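Local coordinates for protein toll (PDB 4LXR) that serves as the receptor for the cleaved, active cytokine Spätzle, switching on Toll signalling in embryonic dorsal-ventral patterning and antifungal defence, at residues H630-H638 against L656-V667; E585-L593 against C610-L619. One frame throughout, in Å; residues are numbered along the deposited sequence.

Both contacts lie in the C-terminal part of the Toll ectodomain and follow one another along the chain, neither nested nor crossed. Interaction 2 comes first. It closes the loop between residues 585-593, within the first LRRCT region, and 610-619, in the LRRNT region, so it ties one leucine-rich-repeat module to the start of the next. Interaction 1 then packs the loop after strand 618-622 on the loop after strand 643-647, within the second module. The two contacts share a hydrophobic border: Leu637 CD1 lies 3.7 Å from Leu619 CB, and Pro635 CG lies 4.0 Å from Leu593 CD2.

Interaction 1. Residues H630-H638 against L656-V667; sequences HVPRLPNLH and LPSANTPGYESV. With NAG (2-acetamido-2-deoxy-beta-D-glucopyranose), chain K.
Val631, Leu634 and Leu637 press onto Pro657, Tyr664 and Ser666, joining two successive connecting loops of a leucine-rich-repeat solenoid. The first loop leads into strand 643-647 and the second leaves it.

The apolar contacts come first. Val631 divides its two methyls. CG1, anti to the backbone N (chi1 172°), comes obliquely to the Tyr664 ring at CD1. CG2 reaches Pro657 CD at 3.7 Å and also meets Leu656. Pro657 in turn lays its CG over the centre of one face of the Tyr664 ring. Leu634 takes another side of the tyrosine: CD1 sits at the ring edge, near its plane, and lies 3.8 Å from Tyr664 CB. The tyrosine OH is hydrogen-bonded to Gln684 O. Leu637 CB packs against Ser666 CB. Leu634 also touches Ile621 of strand 618-622 and Leu646 of strand 643-647.

Backbone meets backbone at Gly663. Its phi is positive (81°), and with no side chain in the way its CA comes within 3.5 Å of Pro635 O and also lies close to the carbonyl of Leu634.

No direct hydrogen bond joins the two segments; three waters bridge them. One water accepts from Leu634 N and donates to Pro662 O. A second water accepts from Gly663 N, 2.8 Å away, and donates to Asn636 OD1 and Glu665 OE2. A third accepts from Leu637 N, donates to Ser666 OG and makes a weak bond to Asn636 OD1.

A sugar attached to the protein itself adds to the contact at Glu665 and Ser666. The NAG methyl C8 lies 3.9 Å from Glu665 CG. Ser666 OG, which accepts from the third water, donates to NAG O7 at 3.0 Å.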
loop_
_atom_site.group_PDB
_atom_site.type_symbol
_atom_site.label_atom_id
_atom_site.label_comp_id
_atom_site.label_asym_id
_atom_site.label_seq_id
_atom_site.Cartn_x
_atom_site.Cartn_y
_atom_site.Cartn_z
ATOM N N HIS A 630 -53.915 6.575 -39.108
ATOM C CA HIS A 630 -54.482 5.459 -38.360
ATOM C C HIS A 630 -53.504 4.934 -37.319
ATOM O O HIS A 630 -52.292 5.128 -37.430
ATOM C CB HIS A 630 -54.861 4.317 -39.306
ATOM C CG HIS A 630 -55.972 4.655 -40.246
ATOM N ND1 HIS A 630 -55.752 5.011 -41.560
ATOM C CD2 HIS A 630 -57.313 4.692 -40.064
ATOM C CE1 HIS A 630 -56.912 5.251 -42.147
ATOM N NE2 HIS A 630 -57.874 5.069 -41.260
ATOM N N VAL A 631 -54.043 4.266 -36.306
ATOM C CA VAL A 631 -53.228 3.586 -35.317
ATOM C C VAL A 631 -52.604 2.354 -35.955
ATOM O O VAL A 631 -53.320 1.466 -36.423
ATOM C CB VAL A 631 -54.064 3.159 -34.102
ATOM C CG1 VAL A 631 -53.235 2.273 -33.169
ATOM C CG2 VAL A 631 -54.592 4.391 -33.364
ATOM N N PRO A 632 -51.264 2.296 -35.985
ATOM C CA PRO A 632 -50.583 1.166 -36.630
ATOM C C PRO A 632 -50.722 -0.116 -35.820
ATOM O O PRO A 632 -51.081 -0.061 -34.643
ATOM C CB PRO A 632 -49.123 1.614 -36.664
ATOM C CG PRO A 632 -48.988 2.525 -35.505
ATOM C CD PRO A 632 -50.312 3.249 -35.391
ATOM N N ARG A 633 -50.454 -1.248 -36.463
ATOM C CA ARG A 633 -50.420 -2.565 -35.825
ATOM C C ARG A 633 -49.569 -2.578 -34.558
ATOM O O ARG A 633 -48.373 -2.288 -34.610
ATOM C CB ARG A 633 -49.844 -3.582 -36.808
ATOM C CG ARG A 633 -50.510 -3.585 -38.167
ATOM C CD ARG A 633 -49.882 -4.648 -39.071
ATOM N NE ARG A 633 -50.743 -4.995 -40.199
ATOM C CZ ARG A 633 -50.444 -5.908 -41.117
ATOM N NH1 ARG A 633 -49.296 -6.569 -41.049
ATOM N NH2 ARG A 633 -51.292 -6.159 -42.106
ATOM N N LEU A 634 -50.181 -2.936 -33.431
ATOM C CA LEU A 634 -49.497 -2.900 -32.133
ATOM C C LEU A 634 -49.083 -4.290 -31.656
ATOM O O LEU A 634 -49.762 -5.274 -31.940
ATOM C CB LEU A 634 -50.380 -2.216 -31.071
ATOM C CG LEU A 634 -50.745 -0.752 -31.333
ATOM C CD1 LEU A 634 -51.568 -0.136 -30.175
ATOM C CD2 LEU A 634 -49.499 0.076 -31.602
ATOM N N PRO A 635 -47.963 -4.372 -30.921
ATOM C CA PRO A 635 -47.529 -5.652 -30.355
ATOM C C PRO A 635 -48.401 -6.047 -29.177
ATOM O O PRO A 635 -48.919 -5.178 -28.490
ATOM C CB PRO A 635 -46.111 -5.352 -29.861
ATOM C CG PRO A 635 -46.111 -3.890 -29.581
ATOM C CD PRO A 635 -47.022 -3.281 -30.609
ATOM N N ASN A 636 -48.559 -7.344 -28.950
ATOM C CA ASN A 636 -49.307 -7.830 -27.796
ATOM C C ASN A 636 -48.619 -7.505 -26.473
ATOM O O ASN A 636 -47.390 -7.500 -26.384
ATOM C CB ASN A 636 -49.540 -9.335 -27.917
ATOM C CG ASN A 636 -50.930 -9.665 -28.414
ATOM O OD1 ASN A 636 -51.732 -10.260 -27.692
ATOM N ND2 ASN A 636 -51.235 -9.260 -29.642
ATOM N N LEU A 637 -49.415 -7.234 -25.446
ATOM C CA LEU A 637 -48.870 -6.926 -24.127
ATOM C C LEU A 637 -48.544 -8.200 -23.353
ATOM O O LEU A 637 -49.417 -9.047 -23.148
ATOM C CB LEU A 637 -49.853 -6.076 -23.323
ATOM C CG LEU A 637 -49.319 -5.487 -22.017
ATOM C CD1 LEU A 637 -48.118 -4.591 -22.304
ATOM C CD2 LEU A 637 -50.415 -4.715 -21.278
ATOM N N HIS A 638 -47.287 -8.333 -22.933
ATOM C CA HIS A 638 -46.877 -9.479 -22.125
ATOM C C HIS A 638 -47.750 -9.570 -20.879
ATOM O O HIS A 638 -48.124 -8.552 -20.296
ATOM C CB HIS A 638 -45.398 -9.385 -21.745
ATOM C CG HIS A 638 -44.463 -9.562 -22.903
ATOM N ND1 HIS A 638 -43.093 -9.582 -22.758
ATOM C CD2 HIS A 638 -44.703 -9.731 -24.225
ATOM C CE1 HIS A 638 -42.528 -9.757 -23.940
ATOM N NE2 HIS A 638 -43.483 -9.849 -24.848
ATOM N N LEU A 656 -60.104 6.150 -34.462
ATOM C CA LEU A 656 -59.487 5.106 -33.659
ATOM C C LEU A 656 -60.008 3.743 -34.119
ATOM O O LEU A 656 -61.109 3.649 -34.668
ATOM C CB LEU A 656 -59.797 5.321 -32.180
ATOM C CG LEU A 656 -59.198 6.569 -31.528
ATOM C CD1 LEU A 656 -59.652 6.697 -30.077
ATOM C CD2 LEU A 656 -57.670 6.554 -31.613
ATOM N N PRO A 657 -59.218 2.678 -33.912
ATOM C CA PRO A 657 -59.733 1.346 -34.247
ATOM C C PRO A 657 -60.651 0.875 -33.125
ATOM O O PRO A 657 -60.752 1.568 -32.107
ATOM C CB PRO A 657 -58.464 0.490 -34.301
ATOM C CG PRO A 657 -57.545 1.139 -33.329
ATOM C CD PRO A 657 -57.831 2.627 -33.415
ATOM N N SER A 658 -61.313 -0.269 -33.297
ATOM C CA SER A 658 -62.170 -0.794 -32.234
ATOM C C SER A 658 -61.341 -1.365 -31.079
ATOM O O SER A 658 -60.167 -1.703 -31.247
ATOM C CB SER A 658 -63.162 -1.830 -32.770
ATOM O OG SER A 658 -62.594 -3.115 -32.816
ATOM N N ALA A 659 -61.961 -1.460 -29.905
ATOM C CA ALA A 659 -61.269 -1.894 -28.697
ATOM C C ALA A 659 -60.877 -3.375 -28.718
ATOM O O ALA A 659 -60.135 -3.827 -27.852
ATOM C CB ALA A 659 -62.116 -1.584 -27.469
ATOM N N ASN A 660 -61.373 -4.126 -29.698
ATOM C CA ASN A 660 -61.069 -5.555 -29.803
ATOM C C ASN A 660 -59.779 -5.851 -30.556
ATOM O O ASN A 660 -59.349 -6.999 -30.645
ATOM C CB ASN A 660 -62.231 -6.305 -30.452
ATOM C CG ASN A 660 -63.297 -6.690 -29.454
ATOM O OD1 ASN A 660 -62.990 -7.110 -28.337
ATOM N ND2 ASN A 660 -64.560 -6.544 -29.842
ATOM N N THR A 661 -59.166 -4.803 -31.089
ATOM C CA THR A 661 -57.978 -4.932 -31.919
ATOM C C THR A 661 -56.792 -5.487 -31.128
ATOM O O THR A 661 -56.505 -5.011 -30.041
ATOM C CB THR A 661 -57.625 -3.569 -32.547
ATOM O OG1 THR A 661 -58.775 -3.062 -33.237
ATOM C CG2 THR A 661 -56.468 -3.691 -33.521
ATOM N N PRO A 662 -56.121 -6.521 -31.666
ATOM C CA PRO A 662 -54.946 -7.108 -31.006
ATOM C C PRO A 662 -53.879 -6.065 -30.661
ATOM O O PRO A 662 -53.580 -5.196 -31.488
ATOM C CB PRO A 662 -54.413 -8.121 -32.043
ATOM C CG PRO A 662 -55.227 -7.912 -33.297
ATOM C CD PRO A 662 -56.516 -7.282 -32.863
ATOM N N GLY A 663 -53.328 -6.155 -29.449
ATOM C CA GLY A 663 -52.391 -5.166 -28.939
ATOM C C GLY A 663 -53.100 -3.933 -28.394
ATOM O O GLY A 663 -53.067 -3.657 -27.193
ATOM N N TYR A 664 -53.758 -3.202 -29.291
ATOM C CA TYR A 664 -54.526 -2.011 -28.961
ATOM C C TYR A 664 -55.589 -2.269 -27.882
ATOM O O TYR A 664 -55.991 -1.346 -27.170
ATOM C CB TYR A 664 -55.174 -1.456 -30.241
ATOM C CG TYR A 664 -56.060 -0.233 -30.047
ATOM C CD1 TYR A 664 -55.521 1.046 -30.059
ATOM C CD2 TYR A 664 -57.436 -0.360 -29.866
ATOM C CE1 TYR A 664 -56.315 2.159 -29.897
ATOM C CE2 TYR A 664 -58.248 0.759 -29.694
ATOM C CZ TYR A 664 -57.678 2.013 -29.712
ATOM O OH TYR A 664 -58.463 3.138 -29.539
ATOM N N GLU A 665 -56.036 -3.517 -27.754
ATOM C CA GLU A 665 -57.063 -3.873 -26.767
ATOM C C GLU A 665 -56.574 -3.811 -25.319
ATOM O O GLU A 665 -57.379 -3.840 -24.390
ATOM C CB GLU A 665 -57.610 -5.276 -27.041
ATOM C CG GLU A 665 -56.596 -6.398 -26.845
ATOM C CD GLU A 665 -57.200 -7.775 -27.055
ATOM O OE1 GLU A 665 -58.432 -7.863 -27.242
ATOM O OE2 GLU A 665 -56.443 -8.769 -27.035
ATOM N N SER A 666 -55.259 -3.735 -25.132
ATOM C CA SER A 666 -54.655 -3.844 -23.805
ATOM C C SER A 666 -54.029 -2.539 -23.358
ATOM O O SER A 666 -53.448 -2.468 -22.283
ATOM C CB SER A 666 -53.565 -4.915 -23.820
ATOM O OG SER A 666 -53.973 -6.035 -24.574
ATOM N N VAL A 667 -54.114 -1.526 -24.215
ATOM C CA VAL A 667 -53.590 -0.197 -23.921
ATOM C C VAL A 667 -54.242 0.380 -22.662
ATOM O O VAL A 667 -55.465 0.328 -22.510
ATOM C CB VAL A 667 -53.857 0.769 -25.099
ATOM C CG1 VAL A 667 -53.664 2.231 -24.670
ATOM C CG2 VAL A 667 -52.979 0.413 -26.299
HETATM C C1 NAG K . -56.854 -5.889 -18.759
HETATM C C2 NAG K . -56.574 -7.110 -19.637
HETATM C C3 NAG K . -56.817 -8.389 -18.843
HETATM C C4 NAG K . -55.981 -8.382 -17.570
HETATM C C5 NAG K . -56.245 -7.109 -16.764
HETATM C C6 NAG K . -55.327 -6.969 -15.572
HETATM C C7 NAG K . -56.873 -6.912 -22.068
HETATM C C8 NAG K . -57.857 -6.929 -23.200
HETATM N N2 NAG K . -57.385 -7.095 -20.846
HETATM O O3 NAG K . -56.492 -9.527 -19.634
HETATM O O4 NAG K . -56.311 -9.520 -16.781
HETATM O O5 NAG K . -56.035 -5.945 -17.580
HETATM O O6 NAG K . -54.048 -6.487 -15.960
HETATM O O7 NAG K . -55.665 -6.733 -22.252
HETATM O O HOH W 1 -52.782 -4.088 -33.774
HETATM O O HOH W 2 -53.888 -8.147 -27.611
HETATM O O HOH W 3 -52.284 -8.048 -25.643
#

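Interaction 2. Residues E585-L593 against C610-L619; sequences EPQTLICPL and CHVRTYDKAL
Cys591 and Val612 form a hydrogen-bonded antiparallel pair where the first LRRCT region adds a strand to the β-hairpin of the LRRNT region. Cys591 N donates to Val612 O at 3.0 Å, in the carbonyl plane. Val612 N returns a bond to Cys591 O at 2.7 Å. Leu593 N adds a third, to Cys610 O, but comes from above the carbonyl plane, 41° out of it.

Side chains flank these bonds. Ile590 CD1 lies over one face of the His611 imidazole, 3.9 Å from its centroid and offset toward the rim, a CH-pi contact. The histidine CG stands between its own backbone N and carbonyl carbon (chi1 61°), which turns the ring to Ile590. At the other end, Leu593 CD2 meets Leu619 CD1 at 3.6 Å, reaching past Cys610 to the hairpin's second strand. Beyond the paired strands, Tyr615 and Pro586 lie side by side, with Pro586 CB 3.7 Å from Tyr615 CD1. The aliphatic CG of Arg613 rests 3.2 Å from Gln587 O. A water accepts from Tyr615 N and donates to both Pro586 O and Leu589 O, bridging the 3-10 turn to the hairpin.

Around this first shell, further contacts help to position it. Lys617 and Ala618 both face Arg613 in a G1 bulge, which shapes the hairpin's tight turn. Two disulfides anchor the paired strands: Cys591 to Cys540, and Cys610 to Cys604. Thr614 OG1 bonds to Cys540 O, so the hairpin bonds to the LRRCT region directly as well as through strand 590-592. Tyr615 and Pro586 both touch Gln547 of helix 543-549. The Asp616 carboxylate lies at the edge of the Arg613 guanidinium; Arg613 NH1 is 2.7 Å from Asp616 OD2 in a salt bridge, though its hydrogen bonds are weak.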
loop_
_atom_site.group_PDB
_atom_site.type_symbol
_atom_site.label_atom_id
_atom_site.label_comp_id
_atom_site.label_asym_id
_atom_site.label_seq_id
_atom_site.Cartn_x
_atom_site.Cartn_y
_atom_site.Cartn_z
ATOM N N GLU A 585 -32.495 7.262 -11.446
ATOM C CA GLU A 585 -33.914 7.178 -11.148
ATOM C C GLU A 585 -34.465 5.922 -11.800
ATOM O O GLU A 585 -34.267 5.699 -12.994
ATOM C CB GLU A 585 -34.629 8.437 -11.627
ATOM C CG GLU A 585 -33.915 9.692 -11.155
ATOM C CD GLU A 585 -34.739 10.945 -11.299
ATOM O OE1 GLU A 585 -35.896 10.853 -11.761
ATOM O OE2 GLU A 585 -34.223 12.026 -10.943
ATOM N N PRO A 586 -35.131 5.078 -11.002
ATOM C CA PRO A 586 -35.527 3.728 -11.421
ATOM C C PRO A 586 -36.421 3.647 -12.670
ATOM O O PRO A 586 -36.335 2.650 -13.391
ATOM C CB PRO A 586 -36.234 3.159 -10.181
ATOM C CG PRO A 586 -36.546 4.345 -9.308
ATOM C CD PRO A 586 -35.476 5.351 -9.596
ATOM N N GLN A 587 -37.246 4.661 -12.937
ATOM C CA GLN A 587 -38.101 4.614 -14.126
ATOM C C GLN A 587 -37.339 4.946 -15.417
ATOM O O GLN A 587 -37.901 4.882 -16.509
ATOM C CB GLN A 587 -39.345 5.505 -13.970
ATOM C CG GLN A 587 -39.101 6.996 -14.128
ATOM C CD GLN A 587 -38.441 7.626 -12.917
ATOM O OE1 GLN A 587 -38.242 6.975 -11.888
ATOM N NE2 GLN A 587 -38.088 8.900 -13.037
ATOM N N THR A 588 -36.059 5.278 -15.281
ATOM C CA THR A 588 -35.206 5.594 -16.422
ATOM C C THR A 588 -34.628 4.326 -17.022
ATOM O O THR A 588 -34.148 4.324 -18.156
ATOM C CB THR A 588 -34.024 6.490 -16.014
ATOM O OG1 THR A 588 -34.444 7.411 -15.002
ATOM C CG2 THR A 588 -33.504 7.267 -17.211
ATOM N N LEU A 589 -34.665 3.249 -16.245
ATOM C CA LEU A 589 -34.059 1.992 -16.660
ATOM C C LEU A 589 -34.945 1.309 -17.684
ATOM O O LEU A 589 -35.960 0.716 -17.334
ATOM C CB LEU A 589 -33.860 1.082 -15.453
ATOM C CG LEU A 589 -33.005 1.662 -14.324
ATOM C CD1 LEU A 589 -32.981 0.708 -13.149
ATOM C CD2 LEU A 589 -31.591 1.942 -14.804
ATOM N N ILE A 590 -34.568 1.397 -18.953
ATOM C CA ILE A 590 -35.413 0.850 -20.004
ATOM C C ILE A 590 -34.714 -0.160 -20.906
ATOM O O ILE A 590 -33.493 -0.135 -21.082
ATOM C CB ILE A 590 -36.042 1.963 -20.870
ATOM C CG1 ILE A 590 -34.949 2.766 -21.583
ATOM C CG2 ILE A 590 -36.956 2.858 -20.010
ATOM C CD1 ILE A 590 -35.494 3.782 -22.584
ATOM N N CYS A 591 -35.513 -1.061 -21.462
ATOM C CA CYS A 591 -35.040 -1.998 -22.467
ATOM C C CYS A 591 -35.879 -1.841 -23.736
ATOM O O CYS A 591 -37.105 -1.948 -23.690
ATOM C CB CYS A 591 -35.118 -3.432 -21.941
ATOM S SG CYS A 591 -33.895 -3.821 -20.644
ATOM N N PRO A 592 -35.222 -1.567 -24.869
ATOM C CA PRO A 592 -35.919 -1.394 -26.149
ATOM C C PRO A 592 -36.737 -2.624 -26.564
ATOM O O PRO A 592 -36.471 -3.740 -26.126
ATOM C CB PRO A 592 -34.773 -1.163 -27.142
ATOM C CG PRO A 592 -33.654 -0.610 -26.310
ATOM C CD PRO A 592 -33.777 -1.290 -24.978
ATOM N N LEU A 593 -37.756 -2.390 -27.382
ATOM C CA LEU A 593 -38.518 -3.454 -28.021
ATOM C C LEU A 593 -38.321 -3.294 -29.524
ATOM O O LEU A 593 -38.777 -2.318 -30.128
ATOM C CB LEU A 593 -40.008 -3.368 -27.655
ATOM C CG LEU A 593 -40.970 -4.266 -28.446
ATOM C CD1 LEU A 593 -40.666 -5.739 -28.217
ATOM C CD2 LEU A 593 -42.416 -3.961 -28.110
ATOM N N CYS A 610 -40.095 1.781 -29.313
ATOM C CA CYS A 610 -40.819 1.146 -28.219
ATOM C C CYS A 610 -39.837 0.637 -27.175
ATOM O O CYS A 610 -38.779 0.123 -27.517
ATOM C CB CYS A 610 -41.666 -0.027 -28.732
ATOM S SG CYS A 610 -42.671 0.311 -30.215
ATOM N N HIS A 611 -40.175 0.776 -25.901
ATOM C CA HIS A 611 -39.321 0.210 -24.859
ATOM C C HIS A 611 -40.147 -0.247 -23.674
ATOM O O HIS A 611 -41.345 0.033 -23.588
ATOM C CB HIS A 611 -38.261 1.213 -24.400
ATOM C CG HIS A 611 -38.836 2.460 -23.803
ATOM N ND1 HIS A 611 -39.041 3.608 -24.538
ATOM C CD2 HIS A 611 -39.264 2.737 -22.549
ATOM C CE1 HIS A 611 -39.560 4.541 -23.758
ATOM N NE2 HIS A 611 -39.705 4.037 -22.545
ATOM N N VAL A 612 -39.482 -0.938 -22.759
ATOM C CA VAL A 612 -40.100 -1.463 -21.554
ATOM C C VAL A 612 -39.444 -0.828 -20.337
ATOM O O VAL A 612 -38.217 -0.703 -20.267
ATOM C CB VAL A 612 -39.967 -2.998 -21.487
ATOM C CG1 VAL A 612 -40.188 -3.504 -20.078
ATOM C CG2 VAL A 612 -40.938 -3.658 -22.447
ATOM N N ARG A 613 -40.269 -0.419 -19.386
ATOM C CA ARG A 613 -39.801 0.206 -18.164
ATOM C C ARG A 613 -40.144 -0.752 -17.033
ATOM O O ARG A 613 -41.317 -0.937 -16.722
ATOM C CB ARG A 613 -40.535 1.534 -17.970
ATOM C CG ARG A 613 -39.966 2.437 -16.899
ATOM C CD ARG A 613 -41.010 3.467 -16.470
ATOM N NE ARG A 613 -41.585 4.188 -17.596
ATOM C CZ ARG A 613 -42.887 4.333 -17.809
ATOM N NH1 ARG A 613 -43.765 3.810 -16.969
ATOM N NH2 ARG A 613 -43.316 5.013 -18.860
ATOM N N THR A 614 -39.141 -1.382 -16.427
ATOM C CA THR A 614 -39.432 -2.409 -15.427
ATOM C C THR A 614 -39.926 -1.855 -14.094
ATOM O O THR A 614 -40.629 -2.550 -13.361
ATOM C CB THR A 614 -38.236 -3.356 -15.183
ATOM O OG1 THR A 614 -37.024 -2.597 -15.170
ATOM C CG2 THR A 614 -38.161 -4.413 -16.274
ATOM N N TYR A 615 -39.565 -0.614 -13.779
ATOM C CA TYR A 615 -39.960 -0.024 -12.504
ATOM C C TYR A 615 -41.473 -0.108 -12.263
ATOM O O TYR A 615 -41.910 -0.408 -11.154
ATOM C CB TYR A 615 -39.473 1.424 -12.375
ATOM C CG TYR A 615 -40.163 2.187 -11.263
ATOM C CD1 TYR A 615 -39.771 2.028 -9.938
ATOM C CD2 TYR A 615 -41.213 3.055 -11.536
ATOM C CE1 TYR A 615 -40.395 2.709 -8.916
ATOM C CE2 TYR A 615 -41.856 3.746 -10.512
ATOM C CZ TYR A 615 -41.440 3.569 -9.201
ATOM O OH TYR A 615 -42.064 4.252 -8.176
ATOM N N ASP A 616 -42.273 0.143 -13.295
ATOM C CA ASP A 616 -43.721 0.002 -13.150
ATOM C C ASP A 616 -44.324 -0.957 -14.172
ATOM O O ASP A 616 -45.533 -0.958 -14.391
ATOM C CB ASP A 616 -44.429 1.363 -13.192
ATOM C CG ASP A 616 -44.012 2.204 -14.378
ATOM O OD1 ASP A 616 -43.327 1.677 -15.292
ATOM O OD2 ASP A 616 -44.367 3.399 -14.394
ATOM N N LYS A 617 -43.474 -1.777 -14.783
ATOM C CA LYS A 617 -43.926 -2.780 -15.746
ATOM C C LYS A 617 -44.735 -2.167 -16.883
ATOM O O LYS A 617 -45.870 -2.581 -17.149
ATOM C CB LYS A 617 -44.733 -3.879 -15.052
ATOM C CG LYS A 617 -44.001 -4.552 -13.897
ATOM C CD LYS A 617 -44.773 -5.766 -13.399
ATOM C CE LYS A 617 -44.019 -6.512 -12.310
ATOM N NZ LYS A 617 -44.735 -7.757 -11.921
ATOM N N ALA A 618 -44.144 -1.183 -17.551
ATOM C CA ALA A 618 -44.822 -0.508 -18.647
ATOM C C ALA A 618 -44.179 -0.743 -20.006
ATOM O O ALA A 618 -42.976 -0.548 -20.183
ATOM C CB ALA A 618 -44.931 0.984 -18.366
ATOM N N LEU A 619 -44.998 -1.169 -20.963
ATOM C CA LEU A 619 -44.627 -1.145 -22.369
ATOM C C LEU A 619 -44.973 0.233 -22.940
ATOM O O LEU A 619 -46.136 0.650 -22.940
ATOM C CB LEU A 619 -45.374 -2.226 -23.137
ATOM C CG LEU A 619 -45.203 -2.168 -24.656
ATOM C CD1 LEU A 619 -43.771 -2.547 -25.064
ATOM C CD2 LEU A 619 -46.232 -3.041 -25.355
HETATM O O HOH W 4 -37.682 0.923 -15.245
HETATM O O HOH W 5 -38.927 5.711 -18.914
#